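Local coordinates for protein mandelate racemase / muconate lactonizing enzyme (Burkholderia pseudomallei, PDB 2POD) that is of unknown function but belongs to the enolase superfamily, may act as a lyase, and binds a sodium ion between three acidic side chains, at residues P267-E272 with A289-L294; A174-P179 with D216-F221; A275-F280 with A305-S310. All coordinates share one frame; numbering follows the deposited sequence.

Interaction 1 (P267-E272 with A289-L294); sequences PVCASE and AGIVML. With NA (sodium ion), chain D.
The carbonyl of Val268 takes two N-H groups from the neighbouring strand. Gly290 N lies in the carbonyl plane at 2.8 Å from Val268 O. Ile291 N also bonds Val268 O, at 3.0 Å, but sits 22° out of that plane. Two donors thus grip one oxygen where the chain turns its corner at Gly290 and Ile291. The carbonyl of Ala270 is used differently. Met293 N stands above its plane, 2.6 Å from Ala270 O, and so is not on a lone pair. Ala270 N completes the parallel pairing by bonding Ile291 O almost head-on. The peptide bond between Ala270 and Ser271 is cis, just past the paired strand.

The carboxylate of Glu272 is the third flat group. Its OE2 binds the sodium ion at 2.2 Å. Its OE1 bonds Tyr73 OH of a neighbouring subunit. Met293, a selenomethionine, runs alongside Glu272, and its CE comes within 3.5 Å of Glu272 OE2. The bend of Met293 at its last torsion (chi3 9°) brings this methyl round to the acid. With SG anti to the backbone N (chi1 -179°), Cys269 lays its sulfur against Met293 CB at 3.6 Å and also touches Ile291 CG2. At the start of the pair, Pro267 CG meets Ile291 CD1 at 3.8 Å.

These are adjacent parallel strands of a TIM barrel, joined by helix 276-285 in a beta-alpha-beta unit. Glu246 and Glu220, on strands further round, complete the metal site. Strand 244-246 borders 268-270, and its Trp244 and Glu246 touch the Cys269, Ile291 and Met293 side. Strand 319-321 borders 289-294. Val292 and Leu294 face outward, against Phe280 of helix 276-285 and Ile308 of helix 301-314.

Interaction 2 (A174-P179 with D216-F221); sequences AMKIWP and DVMVEF. With NA (sodium ion), chain D.
Lys176 and Glu220 carry the contact beside the sodium ion. Glu220 OE1 binds the metal at 2.3 Å. The aliphatic part of Lys176 passes across the stem of this acid, with Lys176 CG 3.9 Å from Glu220 CB. Lys176 NZ ends 4.2 Å from Glu220 OE1, near but not in contact. Its salt bridge goes to Glu246, another metal ligand, and it also bonds Tyr120. Glu220 has CG anti to its own N (chi1 159°) and bends at the next torsion (chi2 73°) to reach the ion. Its other oxygen, OE2, is held by the backbone N of His222. Trp178 CB lies 4.0 Å from Glu220 CG.

Behind these groups, two parallel strands of the TIM barrel set the spacing. Met175 N, Met218 N, Ile177 N and Glu220 N each donate across, nearly straight along the acceptor carbonyls. On the Lys176 side, the folded selenomethionine Met218 puts CE 3.7 Å from Ala174 CB. On the opposite side Ile177 CG1 meets Val217 CG1 at 4.1 Å, and helix 202-210 covers both residues. At the far end Asp216 makes a salt bridge to Arg118 and bonds Tyr191 of a neighbouring subunit.

Lys176 NZ lies 3.5 Å from the sodium ion, beside the acids that bind it. In the enolase superfamily such strand-end acids usually hold magnesium, so sodium probably occupies that site here.

Interaction 3 (A275-F280 with A305-S310); sequences ATRWGF and ARKIAS
Phe280 and Ile308 join two neighbouring outer helices of the TIM barrel, 276-285 and 301-314. The short helical segments run at 28° to each other, with their axes 9.3 Å apart. Ile308 CG2 stands over one face of the Phe280 ring, 3.8 Å from the centroid and 22° off the normal. This is a CH-pi contact. The two side chains cross at about a right angle. CB of Phe280 leaves the backbone toward the other helix, and with CG anti to the carbonyl carbon (chi1 -74°) the ring turns one face to Ile308 CG2.

Arg277 and Lys307 form the more polar half. The extended Lys307 chain lays its CD over one guanidinium face, 3.6 Å from Arg277 NE. Trp278 CH2 lies over the opposite face, so carbon atoms cover both faces near the rim. Arg277 NH2 and Lys307 NZ are 3.8 Å apart, but nearby acids probably offset this. Lys307 pairs with Asp64. Arg277 pairs with Glu304 and with Glu313 of a neighbouring subunit, so this helix pair also takes part in the subunit interface. Ile308 CD1 also reaches the other helix, touching Phe280 CD2 at 3.6 Å and Thr276 C at 3.7 Å.

Interactions 1 and 2 lie on the same barrel, with centres 13 Å apart, and meet at the sodium ion. Glu272 OE2 from the first and Glu220 OE1 from the second are 4.0 Å apart, with the metal bound to both; Glu246, on the strand between, is the third ligand. Interaction 3 lies outside the strands of interaction 1, at 12 Å between centres. Phe280 links these layers: its CZ is 3.2 Å from Met293 O and 3.7 Å from Leu294 CD1. Its side chain is still about 12 Å from the sodium ion. Interactions 2 and 3 do not touch; their nearest atoms are about 13 Å apart.

Interaction 1 (P267-E272 with A289-L294)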
ATOM      1  N   PRO B 267      -2.483 -22.584  -9.886  1.00 43.38           N
ATOM      2  CA  PRO B 267      -1.901 -21.298 -10.265  1.00 38.95           C
ATOM      3  C   PRO B 267      -2.480 -20.771 -11.569  1.00 43.27           C
ATOM      4  O   PRO B 267      -2.865 -21.561 -12.444  1.00 42.41           O
ATOM      5  CB  PRO B 267      -0.415 -21.620 -10.440  1.00 41.52           C
ATOM      6  CG  PRO B 267      -0.371 -23.097 -10.723  1.00 42.94           C
ATOM      7  CD  PRO B 267      -1.508 -23.692  -9.961  1.00 34.61           C
ATOM      8  N   VAL B 268      -2.550 -19.445 -11.694  1.00 41.92           N
ATOM      9  CA  VAL B 268      -2.980 -18.850 -12.949  1.00 40.04           C
ATOM     10  C   VAL B 268      -1.905 -18.841 -14.033  1.00 41.85           C
ATOM     11  O   VAL B 268      -0.730 -18.552 -13.780  1.00 40.38           O
ATOM     12  CB  VAL B 268      -3.841 -17.544 -12.816  1.00 40.55           C
ATOM     13  CG1 VAL B 268      -4.223 -17.249 -11.369  1.00 44.44           C
ATOM     14  CG2 VAL B 268      -3.205 -16.346 -13.486  1.00 43.90           C
ATOM     15  N   CYS B 269      -2.321 -19.228 -15.231  1.00 39.33           N
ATOM     16  CA  CYS B 269      -1.468 -19.182 -16.392  1.00 36.46           C
ATOM     17  C   CYS B 269      -1.964 -18.036 -17.263  1.00 39.13           C
ATOM     18  O   CYS B 269      -3.147 -17.962 -17.620  1.00 35.46           O
ATOM     19  CB  CYS B 269      -1.539 -20.511 -17.134  1.00 35.97           C
ATOM     20  SG  CYS B 269      -0.523 -20.618 -18.589  1.00 46.58           S
ATOM     21  N   ALA B 270      -1.063 -17.115 -17.566  1.00 37.69           N
ATOM     22  CA  ALA B 270      -1.439 -15.905 -18.284  1.00 40.06           C
ATOM     23  C   ALA B 270      -0.198 -15.414 -19.010  1.00 35.74           C
ATOM     24  O   ALA B 270       0.896 -15.608 -18.492  1.00 37.79           O
ATOM     25  CB  ALA B 270      -1.939 -14.843 -17.301  1.00 39.93           C
ATOM     26  N   SER B 271      -0.326 -14.788 -20.183  1.00 35.52           N
ATOM     27  CA  SER B 271      -1.470 -14.873 -21.102  1.00 40.30           C
ATOM     28  C   SER B 271      -0.947 -14.743 -22.527  1.00 39.99           C
ATOM     29  O   SER B 271      -0.121 -13.869 -22.809  1.00 46.56           O
ATOM     30  CB  SER B 271      -2.441 -13.711 -20.874  1.00 40.12           C
ATOM     31  OG  SER B 271      -3.576 -13.815 -21.714  1.00 39.01           O
ATOM     32  N   GLU B 272      -1.459 -15.585 -23.421  1.00 40.45           N
ATOM     33  CA  GLU B 272      -1.199 -15.493 -24.870  1.00 42.00           C
ATOM     34  C   GLU B 272      -1.704 -14.192 -25.502  1.00 38.84           C
ATOM     35  O   GLU B 272      -1.229 -13.788 -26.565  1.00 38.66           O
ATOM     36  CB  GLU B 272      -1.838 -16.681 -25.597  1.00 42.17           C
ATOM     37  CG  GLU B 272      -3.359 -16.716 -25.457  1.00 51.97           C
ATOM     38  CD  GLU B 272      -3.968 -18.006 -25.919  1.00 60.04           C
ATOM     39  OE1 GLU B 272      -4.803 -17.977 -26.843  1.00 65.26           O
ATOM     40  OE2 GLU B 272      -3.634 -19.068 -25.349  1.00 65.43           O
ATOM     41  N   ALA B 289       0.045 -14.181 -11.199  1.00 43.02           N
ATOM     42  CA  ALA B 289       0.364 -15.251 -12.139  1.00 40.90           C
ATOM     43  C   ALA B 289       1.294 -16.274 -11.508  1.00 44.74           C
ATOM     44  O   ALA B 289       2.194 -15.922 -10.736  1.00 48.60           O
ATOM     45  CB  ALA B 289       0.967 -14.696 -13.399  1.00 43.01           C
ATOM     46  N   GLY B 290       1.063 -17.541 -11.839  1.00 42.97           N
ATOM     47  CA  GLY B 290       1.983 -18.617 -11.495  1.00 40.42           C
ATOM     48  C   GLY B 290       2.805 -19.075 -12.686  1.00 40.15           C
ATOM     49  O   GLY B 290       3.977 -19.408 -12.545  1.00 41.40           O
ATOM     50  N   ILE B 291       2.189 -19.107 -13.861  1.00 38.41           N
ATOM     51  CA  ILE B 291       2.894 -19.478 -15.081  1.00 39.71           C
ATOM     52  C   ILE B 291       2.755 -18.351 -16.080  1.00 38.13           C
ATOM     53  O   ILE B 291       1.649 -17.902 -16.371  1.00 41.30           O
ATOM     54  CB  ILE B 291       2.398 -20.833 -15.688  1.00 42.96           C
ATOM     55  CG1 ILE B 291       2.654 -21.991 -14.715  1.00 40.52           C
ATOM     56  CG2 ILE B 291       3.139 -21.157 -17.002  1.00 42.95           C
ATOM     57  CD1 ILE B 291       1.434 -22.449 -13.984  1.00 46.56           C
ATOM     58  N   VAL B 292       3.889 -17.878 -16.580  1.00 39.30           N
ATOM     59  CA  VAL B 292       3.896 -16.853 -17.610  1.00 40.40           C
ATOM     60  C   VAL B 292       3.750 -17.511 -18.976  1.00 41.79           C
ATOM     61  O   VAL B 292       4.651 -18.197 -19.449  1.00 43.85           O
ATOM     62  CB  VAL B 292       5.152 -15.954 -17.508  1.00 36.44           C
ATOM     63  CG1 VAL B 292       5.282 -15.049 -18.729  1.00 36.75           C
ATOM     64  CG2 VAL B 292       5.066 -15.110 -16.234  1.00 36.56           C
HETATM   65  N   MSE B 293       2.586 -17.330 -19.586  1.00 45.19           N
HETATM   66  CA  MSE B 293       2.352 -17.838 -20.928  1.00 46.95           C
HETATM   67  C   MSE B 293       2.495 -16.754 -21.963  1.00 43.97           C
HETATM   68  O   MSE B 293       2.325 -15.577 -21.669  1.00 48.50           O
HETATM   69  CB  MSE B 293       0.988 -18.497 -21.052  1.00 48.42           C
HETATM   70  CG  MSE B 293       1.070 -19.830 -21.765  1.00 67.64           C
HETATM   71 SE   MSE B 293      -0.495 -20.447 -22.705  1.00 95.32          SE
HETATM   72  CE  MSE B 293      -1.572 -18.831 -22.592  1.00 97.64           C
ATOM     73  N   LEU B 294       2.777 -17.175 -23.187  1.00 46.99           N
ATOM     74  CA  LEU B 294       3.523 -16.380 -24.139  1.00 48.68           C
ATOM     75  C   LEU B 294       3.254 -16.997 -25.497  1.00 47.91           C
ATOM     76  O   LEU B 294       3.467 -18.186 -25.675  1.00 48.87           O
ATOM     77  CB  LEU B 294       5.021 -16.514 -23.818  1.00 55.74           C
ATOM     78  CG  LEU B 294       6.032 -15.444 -24.220  1.00 51.89           C
ATOM     79  CD1 LEU B 294       5.405 -14.083 -24.111  1.00 53.53           C
ATOM     80  CD2 LEU B 294       7.229 -15.528 -23.308  1.00 42.12           C
TER
HETATM   81 NA    NA D 409      -4.696 -20.970 -25.181  1.00 66.65          NA

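Interaction 2 (A174-P179 with D216-F221)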
ATOM      1  N   ALA B 174       0.595 -34.745 -19.909  1.00 51.81           N
ATOM      2  CA  ALA B 174      -0.243 -33.557 -19.676  1.00 53.20           C
ATOM      3  C   ALA B 174      -1.204 -33.215 -20.822  1.00 52.73           C
ATOM      4  O   ALA B 174      -0.813 -33.222 -21.987  1.00 52.55           O
ATOM      5  CB  ALA B 174       0.621 -32.346 -19.313  1.00 49.62           C
HETATM    6  N   MSE B 175      -2.457 -32.913 -20.476  1.00 54.50           N
HETATM    7  CA  MSE B 175      -3.443 -32.393 -21.441  1.00 54.94           C
HETATM    8  C   MSE B 175      -4.006 -31.036 -21.039  1.00 53.95           C
HETATM    9  O   MSE B 175      -4.207 -30.764 -19.854  1.00 52.14           O
HETATM   10  CB  MSE B 175      -4.633 -33.338 -21.619  1.00 52.97           C
HETATM   11  CG  MSE B 175      -4.381 -34.778 -21.304  1.00 59.15           C
HETATM   12 SE   MSE B 175      -5.865 -35.689 -20.429  1.00 71.07          SE
HETATM   13  CE  MSE B 175      -7.367 -35.025 -21.492  1.00 60.55           C
ATOM     14  N   LYS B 176      -4.303 -30.215 -22.043  1.00 52.58           N
ATOM     15  CA  LYS B 176      -5.152 -29.043 -21.868  1.00 48.79           C
ATOM     16  C   LYS B 176      -6.541 -29.223 -22.467  1.00 49.18           C
ATOM     17  O   LYS B 176      -6.688 -29.565 -23.641  1.00 46.05           O
ATOM     18  CB  LYS B 176      -4.493 -27.803 -22.464  1.00 50.73           C
ATOM     19  CG  LYS B 176      -5.154 -26.501 -22.039  1.00 46.42           C
ATOM     20  CD  LYS B 176      -4.204 -25.343 -22.186  1.00 47.89           C
ATOM     21  CE  LYS B 176      -4.217 -24.815 -23.603  1.00 45.92           C
ATOM     22  NZ  LYS B 176      -3.147 -23.799 -23.812  1.00 53.41           N
ATOM     23  N   ILE B 177      -7.560 -28.981 -21.648  1.00 49.10           N
ATOM     24  CA  ILE B 177      -8.948 -29.048 -22.097  1.00 49.71           C
ATOM     25  C   ILE B 177      -9.703 -27.741 -21.804  1.00 51.06           C
ATOM     26  O   ILE B 177      -9.226 -26.910 -21.035  1.00 51.74           O
ATOM     27  CB  ILE B 177      -9.678 -30.263 -21.482  1.00 46.09           C
ATOM     28  CG1 ILE B 177      -9.706 -30.156 -19.954  1.00 40.33           C
ATOM     29  CG2 ILE B 177      -8.987 -31.564 -21.914  1.00 51.91           C
ATOM     30  CD1 ILE B 177     -10.682 -31.093 -19.295  1.00 36.97           C
ATOM     31  N   TRP B 178     -10.869 -27.561 -22.427  1.00 49.01           N
ATOM     32  CA  TRP B 178     -11.673 -26.363 -22.194  1.00 45.29           C
ATOM     33  C   TRP B 178     -13.197 -26.549 -22.090  1.00 44.22           C
ATOM     34  O   TRP B 178     -13.944 -25.890 -22.818  1.00 45.76           O
ATOM     35  CB  TRP B 178     -11.320 -25.263 -23.203  1.00 45.72           C
ATOM     36  CG  TRP B 178     -11.345 -25.688 -24.637  1.00 51.35           C
ATOM     37  CD1 TRP B 178     -12.383 -25.550 -25.518  1.00 56.91           C
ATOM     38  CD2 TRP B 178     -10.281 -26.312 -25.368  1.00 57.81           C
ATOM     39  NE1 TRP B 178     -12.033 -26.056 -26.748  1.00 58.78           N
ATOM     40  CE2 TRP B 178     -10.749 -26.530 -26.683  1.00 54.50           C
ATOM     41  CE3 TRP B 178      -8.979 -26.712 -25.040  1.00 52.84           C
ATOM     42  CZ2 TRP B 178      -9.959 -27.123 -27.667  1.00 55.91           C
ATOM     43  CZ3 TRP B 178      -8.203 -27.307 -26.012  1.00 51.55           C
ATOM     44  CH2 TRP B 178      -8.690 -27.497 -27.314  1.00 46.61           C
ATOM     45  N   PRO B 179     -13.672 -27.396 -21.146  1.00 44.37           N
ATOM     46  CA  PRO B 179     -15.094 -27.772 -21.126  1.00 45.78           C
ATOM     47  C   PRO B 179     -16.099 -26.721 -20.598  1.00 49.96           C
ATOM     48  O   PRO B 179     -17.306 -26.964 -20.651  1.00 49.51           O
ATOM     49  CB  PRO B 179     -15.107 -29.007 -20.229  1.00 45.98           C
ATOM     50  CG  PRO B 179     -13.973 -28.804 -19.301  1.00 48.89           C
ATOM     51  CD  PRO B 179     -12.924 -28.045 -20.052  1.00 44.16           C
ATOM     52  N   ASP B 216      -1.189 -34.576 -15.589  1.00 55.64           N
ATOM     53  CA  ASP B 216      -1.568 -33.216 -15.236  1.00 54.68           C
ATOM     54  C   ASP B 216      -2.647 -32.709 -16.195  1.00 54.09           C
ATOM     55  O   ASP B 216      -2.578 -32.940 -17.410  1.00 47.80           O
ATOM     56  CB  ASP B 216      -0.346 -32.294 -15.234  1.00 57.79           C
ATOM     57  CG  ASP B 216       0.762 -32.778 -14.313  1.00 55.81           C
ATOM     58  OD1 ASP B 216       0.469 -33.167 -13.159  1.00 59.61           O
ATOM     59  OD2 ASP B 216       1.931 -32.757 -14.754  1.00 48.45           O
ATOM     60  N   VAL B 217      -3.654 -32.032 -15.642  1.00 51.84           N
ATOM     61  CA  VAL B 217      -4.716 -31.425 -16.450  1.00 53.41           C
ATOM     62  C   VAL B 217      -4.747 -29.917 -16.248  1.00 51.78           C
ATOM     63  O   VAL B 217      -4.939 -29.427 -15.132  1.00 53.34           O
ATOM     64  CB  VAL B 217      -6.125 -31.987 -16.138  1.00 53.76           C
ATOM     65  CG1 VAL B 217      -7.025 -31.855 -17.356  1.00 54.91           C
ATOM     66  CG2 VAL B 217      -6.053 -33.422 -15.688  1.00 52.97           C
HETATM   67  N   MSE B 218      -4.557 -29.189 -17.339  1.00 45.71           N
HETATM   68  CA  MSE B 218      -4.601 -27.747 -17.303  1.00 47.10           C
HETATM   69  C   MSE B 218      -5.884 -27.258 -17.957  1.00 46.64           C
HETATM   70  O   MSE B 218      -6.249 -27.707 -19.034  1.00 46.55           O
HETATM   71  CB  MSE B 218      -3.359 -27.137 -17.967  1.00 49.83           C
HETATM   72  CG  MSE B 218      -2.755 -27.958 -19.083  1.00 50.92           C
HETATM   73 SE   MSE B 218      -1.005 -28.759 -18.695  1.00 69.10          SE
HETATM   74  CE  MSE B 218      -1.385 -29.907 -17.315  1.00 35.17           C
ATOM     75  N   VAL B 219      -6.574 -26.346 -17.282  1.00 47.99           N
ATOM     76  CA  VAL B 219      -7.844 -25.834 -17.768  1.00 42.72           C
ATOM     77  C   VAL B 219      -7.626 -24.548 -18.544  1.00 43.24           C
ATOM     78  O   VAL B 219      -7.008 -23.614 -18.046  1.00 38.48           O
ATOM     79  CB  VAL B 219      -8.827 -25.568 -16.623  1.00 41.20           C
ATOM     80  CG1 VAL B 219     -10.240 -25.459 -17.169  1.00 38.63           C
ATOM     81  CG2 VAL B 219      -8.732 -26.654 -15.576  1.00 39.18           C
ATOM     82  N   GLU B 220      -8.133 -24.522 -19.772  1.00 45.18           N
ATOM     83  CA  GLU B 220      -8.163 -23.315 -20.588  1.00 46.16           C
ATOM     84  C   GLU B 220      -9.549 -22.687 -20.468  1.00 46.75           C
ATOM     85  O   GLU B 220     -10.552 -23.391 -20.532  1.00 49.70           O
ATOM     86  CB  GLU B 220      -7.849 -23.686 -22.044  1.00 46.64           C
ATOM     87  CG  GLU B 220      -8.309 -22.700 -23.089  1.00 51.33           C
ATOM     88  CD  GLU B 220      -7.479 -21.430 -23.116  1.00 69.69           C
ATOM     89  OE1 GLU B 220      -6.535 -21.377 -23.932  1.00 74.19           O
ATOM     90  OE2 GLU B 220      -7.753 -20.484 -22.339  1.00 65.97           O
ATOM     91  N   PHE B 221      -9.613 -21.372 -20.272  1.00 46.40           N
ATOM     92  CA  PHE B 221     -10.902 -20.711 -20.091  1.00 44.41           C
ATOM     93  C   PHE B 221     -11.239 -19.745 -21.214  1.00 40.76           C
ATOM     94  O   PHE B 221     -12.366 -19.241 -21.286  1.00 39.80           O
ATOM     95  CB  PHE B 221     -10.961 -19.986 -18.749  1.00 45.86           C
ATOM     96  CG  PHE B 221     -11.089 -20.896 -17.567  1.00 40.61           C
ATOM     97  CD1 PHE B 221     -10.004 -21.120 -16.725  1.00 42.45           C
ATOM     98  CD2 PHE B 221     -12.298 -21.521 -17.283  1.00 43.30           C
ATOM     99  CE1 PHE B 221     -10.116 -21.963 -15.620  1.00 38.95           C
ATOM    100  CE2 PHE B 221     -12.424 -22.355 -16.187  1.00 36.03           C
ATOM    101  CZ  PHE B 221     -11.331 -22.572 -15.344  1.00 43.50           C
TER
HETATM  102 NA    NA D 409      -4.696 -20.970 -25.181  1.00 66.65          NA

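Interaction 3 (A275-F280 with A305-S310)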
ATOM      1  N   ALA B 275       1.022  -8.669 -24.841  1.00 38.90           N
ATOM      2  CA  ALA B 275       2.162  -8.398 -25.708  1.00 39.85           C
ATOM      3  C   ALA B 275       3.270  -7.624 -25.009  1.00 37.86           C
ATOM      4  O   ALA B 275       2.995  -6.752 -24.195  1.00 40.04           O
ATOM      5  CB  ALA B 275       1.715  -7.691 -26.968  1.00 37.79           C
ATOM      6  N   THR B 276       4.518  -7.960 -25.348  1.00 39.93           N
ATOM      7  CA  THR B 276       5.750  -7.230 -24.949  1.00 38.53           C
ATOM      8  C   THR B 276       6.132  -7.295 -23.466  1.00 39.54           C
ATOM      9  O   THR B 276       5.362  -7.773 -22.625  1.00 41.92           O
ATOM     10  CB  THR B 276       5.816  -5.757 -25.447  1.00 39.55           C
ATOM     11  OG1 THR B 276       4.949  -4.943 -24.650  1.00 38.86           O
ATOM     12  CG2 THR B 276       5.430  -5.640 -26.928  1.00 39.17           C
ATOM     13  N   ARG B 277       7.333  -6.808 -23.161  1.00 35.09           N
ATOM     14  CA  ARG B 277       7.818  -6.678 -21.787  1.00 36.65           C
ATOM     15  C   ARG B 277       6.887  -5.840 -20.933  1.00 34.89           C
ATOM     16  O   ARG B 277       6.661  -6.155 -19.772  1.00 40.47           O
ATOM     17  CB  ARG B 277       9.216  -6.061 -21.770  1.00 34.68           C
ATOM     18  CG  ARG B 277      10.324  -7.028 -22.111  1.00 25.95           C
ATOM     19  CD  ARG B 277      11.584  -6.266 -22.481  1.00 35.19           C
ATOM     20  NE  ARG B 277      11.506  -5.699 -23.823  1.00 33.67           N
ATOM     21  CZ  ARG B 277      12.277  -4.713 -24.274  1.00 38.28           C
ATOM     22  NH1 ARG B 277      13.198  -4.167 -23.489  1.00 32.35           N
ATOM     23  NH2 ARG B 277      12.127  -4.277 -25.517  1.00 37.48           N
ATOM     24  N   TRP B 278       6.342  -4.789 -21.541  1.00 36.00           N
ATOM     25  CA  TRP B 278       5.402  -3.873 -20.906  1.00 33.55           C
ATOM     26  C   TRP B 278       4.075  -4.501 -20.480  1.00 39.11           C
ATOM     27  O   TRP B 278       3.590  -4.244 -19.368  1.00 37.21           O
ATOM     28  CB  TRP B 278       5.186  -2.668 -21.811  1.00 30.75           C
ATOM     29  CG  TRP B 278       6.440  -1.833 -21.924  1.00 30.47           C
ATOM     30  CD1 TRP B 278       6.821  -0.816 -21.102  1.00 36.96           C
ATOM     31  CD2 TRP B 278       7.497  -1.991 -22.881  1.00 25.86           C
ATOM     32  NE1 TRP B 278       8.032  -0.301 -21.505  1.00 37.96           N
ATOM     33  CE2 TRP B 278       8.474  -1.008 -22.592  1.00 38.98           C
ATOM     34  CE3 TRP B 278       7.704  -2.850 -23.968  1.00 34.34           C
ATOM     35  CZ2 TRP B 278       9.647  -0.865 -23.349  1.00 32.47           C
ATOM     36  CZ3 TRP B 278       8.875  -2.714 -24.721  1.00 29.70           C
ATOM     37  CH2 TRP B 278       9.830  -1.724 -24.406  1.00 40.25           C
ATOM     38  N   GLY B 279       3.502  -5.336 -21.346  1.00 35.55           N
ATOM     39  CA  GLY B 279       2.344  -6.150 -20.982  1.00 35.10           C
ATOM     40  C   GLY B 279       2.663  -7.137 -19.873  1.00 37.37           C
ATOM     41  O   GLY B 279       1.829  -7.407 -19.019  1.00 36.87           O
ATOM     42  N   PHE B 280       3.886  -7.658 -19.878  1.00 41.33           N
ATOM     43  CA  PHE B 280       4.297  -8.632 -18.881  1.00 37.27           C
ATOM     44  C   PHE B 280       4.832  -8.067 -17.579  1.00 36.43           C
ATOM     45  O   PHE B 280       4.646  -8.693 -16.538  1.00 37.40           O
ATOM     46  CB  PHE B 280       5.189  -9.716 -19.485  1.00 33.82           C
ATOM     47  CG  PHE B 280       4.428 -10.689 -20.334  1.00 33.74           C
ATOM     48  CD1 PHE B 280       3.827 -11.800 -19.763  1.00 34.39           C
ATOM     49  CD2 PHE B 280       4.274 -10.472 -21.700  1.00 30.68           C
ATOM     50  CE1 PHE B 280       3.100 -12.687 -20.537  1.00 32.49           C
ATOM     51  CE2 PHE B 280       3.552 -11.360 -22.487  1.00 33.66           C
ATOM     52  CZ  PHE B 280       2.959 -12.467 -21.901  1.00 32.99           C
ATOM     53  N   ALA B 305       9.863 -12.099 -26.536  1.00 42.72           N
ATOM     54  CA  ALA B 305       9.715 -13.362 -25.807  1.00 39.03           C
ATOM     55  C   ALA B 305      10.983 -13.900 -25.141  1.00 37.40           C
ATOM     56  O   ALA B 305      10.883 -14.559 -24.104  1.00 41.89           O
ATOM     57  CB  ALA B 305       9.079 -14.427 -26.701  1.00 36.18           C
ATOM     58  N   ARG B 306      12.154 -13.643 -25.740  1.00 37.37           N
ATOM     59  CA  ARG B 306      13.478 -13.781 -25.061  1.00 40.51           C
ATOM     60  C   ARG B 306      13.428 -13.188 -23.660  1.00 39.44           C
ATOM     61  O   ARG B 306      13.839 -13.811 -22.688  1.00 41.92           O
ATOM     62  CB  ARG B 306      14.534 -12.923 -25.765  1.00 40.03           C
ATOM     63  CG  ARG B 306      15.342 -13.555 -26.815  1.00 39.49           C
ATOM     64  CD  ARG B 306      15.679 -12.490 -27.851  1.00 29.90           C
ATOM     65  NE  ARG B 306      16.912 -11.766 -27.564  1.00 40.07           N
ATOM     66  CZ  ARG B 306      17.211 -10.565 -28.056  1.00 55.01           C
ATOM     67  NH1 ARG B 306      16.358  -9.927 -28.860  1.00 54.92           N
ATOM     68  NH2 ARG B 306      18.366  -9.992 -27.737  1.00 37.57           N
ATOM     69  N   LYS B 307      12.933 -11.952 -23.612  1.00 36.87           N
ATOM     70  CA  LYS B 307      13.228 -10.998 -22.576  1.00 36.11           C
ATOM     71  C   LYS B 307      12.155 -11.140 -21.507  1.00 35.13           C
ATOM     72  O   LYS B 307      12.443 -11.040 -20.315  1.00 37.48           O
ATOM     73  CB  LYS B 307      13.207  -9.590 -23.171  1.00 32.86           C
ATOM     74  CG  LYS B 307      14.339  -9.314 -24.133  1.00 36.27           C
ATOM     75  CD  LYS B 307      14.159  -7.974 -24.838  1.00 34.44           C
ATOM     76  CE  LYS B 307      15.214  -7.789 -25.923  1.00 37.94           C
ATOM     77  NZ  LYS B 307      15.045  -6.495 -26.647  1.00 48.39           N
ATOM     78  N   ILE B 308      10.927 -11.405 -21.955  1.00 33.98           N
ATOM     79  CA  ILE B 308       9.826 -11.786 -21.081  1.00 37.38           C
ATOM     80  C   ILE B 308      10.173 -13.024 -20.250  1.00 37.92           C
ATOM     81  O   ILE B 308       9.958 -13.034 -19.039  1.00 42.79           O
ATOM     82  CB  ILE B 308       8.504 -11.980 -21.870  1.00 33.57           C
ATOM     83  CG1 ILE B 308       8.050 -10.656 -22.492  1.00 33.61           C
ATOM     84  CG2 ILE B 308       7.400 -12.513 -20.960  1.00 37.02           C
ATOM     85  CD1 ILE B 308       7.190 -10.805 -23.770  1.00 18.34           C
ATOM     86  N   ALA B 309      10.744 -14.037 -20.899  1.00 38.71           N
ATOM     87  CA  ALA B 309      11.173 -15.262 -20.222  1.00 39.86           C
ATOM     88  C   ALA B 309      12.208 -15.010 -19.124  1.00 37.44           C
ATOM     89  O   ALA B 309      12.115 -15.574 -18.035  1.00 36.28           O
ATOM     90  CB  ALA B 309      11.698 -16.288 -21.233  1.00 42.42           C
ATOM     91  N   SER B 310      13.178 -14.150 -19.419  1.00 37.99           N
ATOM     92  CA  SER B 310      14.248 -13.852 -18.483  1.00 42.70           C
ATOM     93  C   SER B 310      13.796 -12.933 -17.348  1.00 41.98           C
ATOM     94  O   SER B 310      14.321 -13.020 -16.243  1.00 43.71           O
ATOM     95  CB  SER B 310      15.471 -13.294 -19.216  1.00 43.53           C
ATOM     96  OG  SER B 310      15.154 -12.124 -19.945  1.00 56.77           O
TER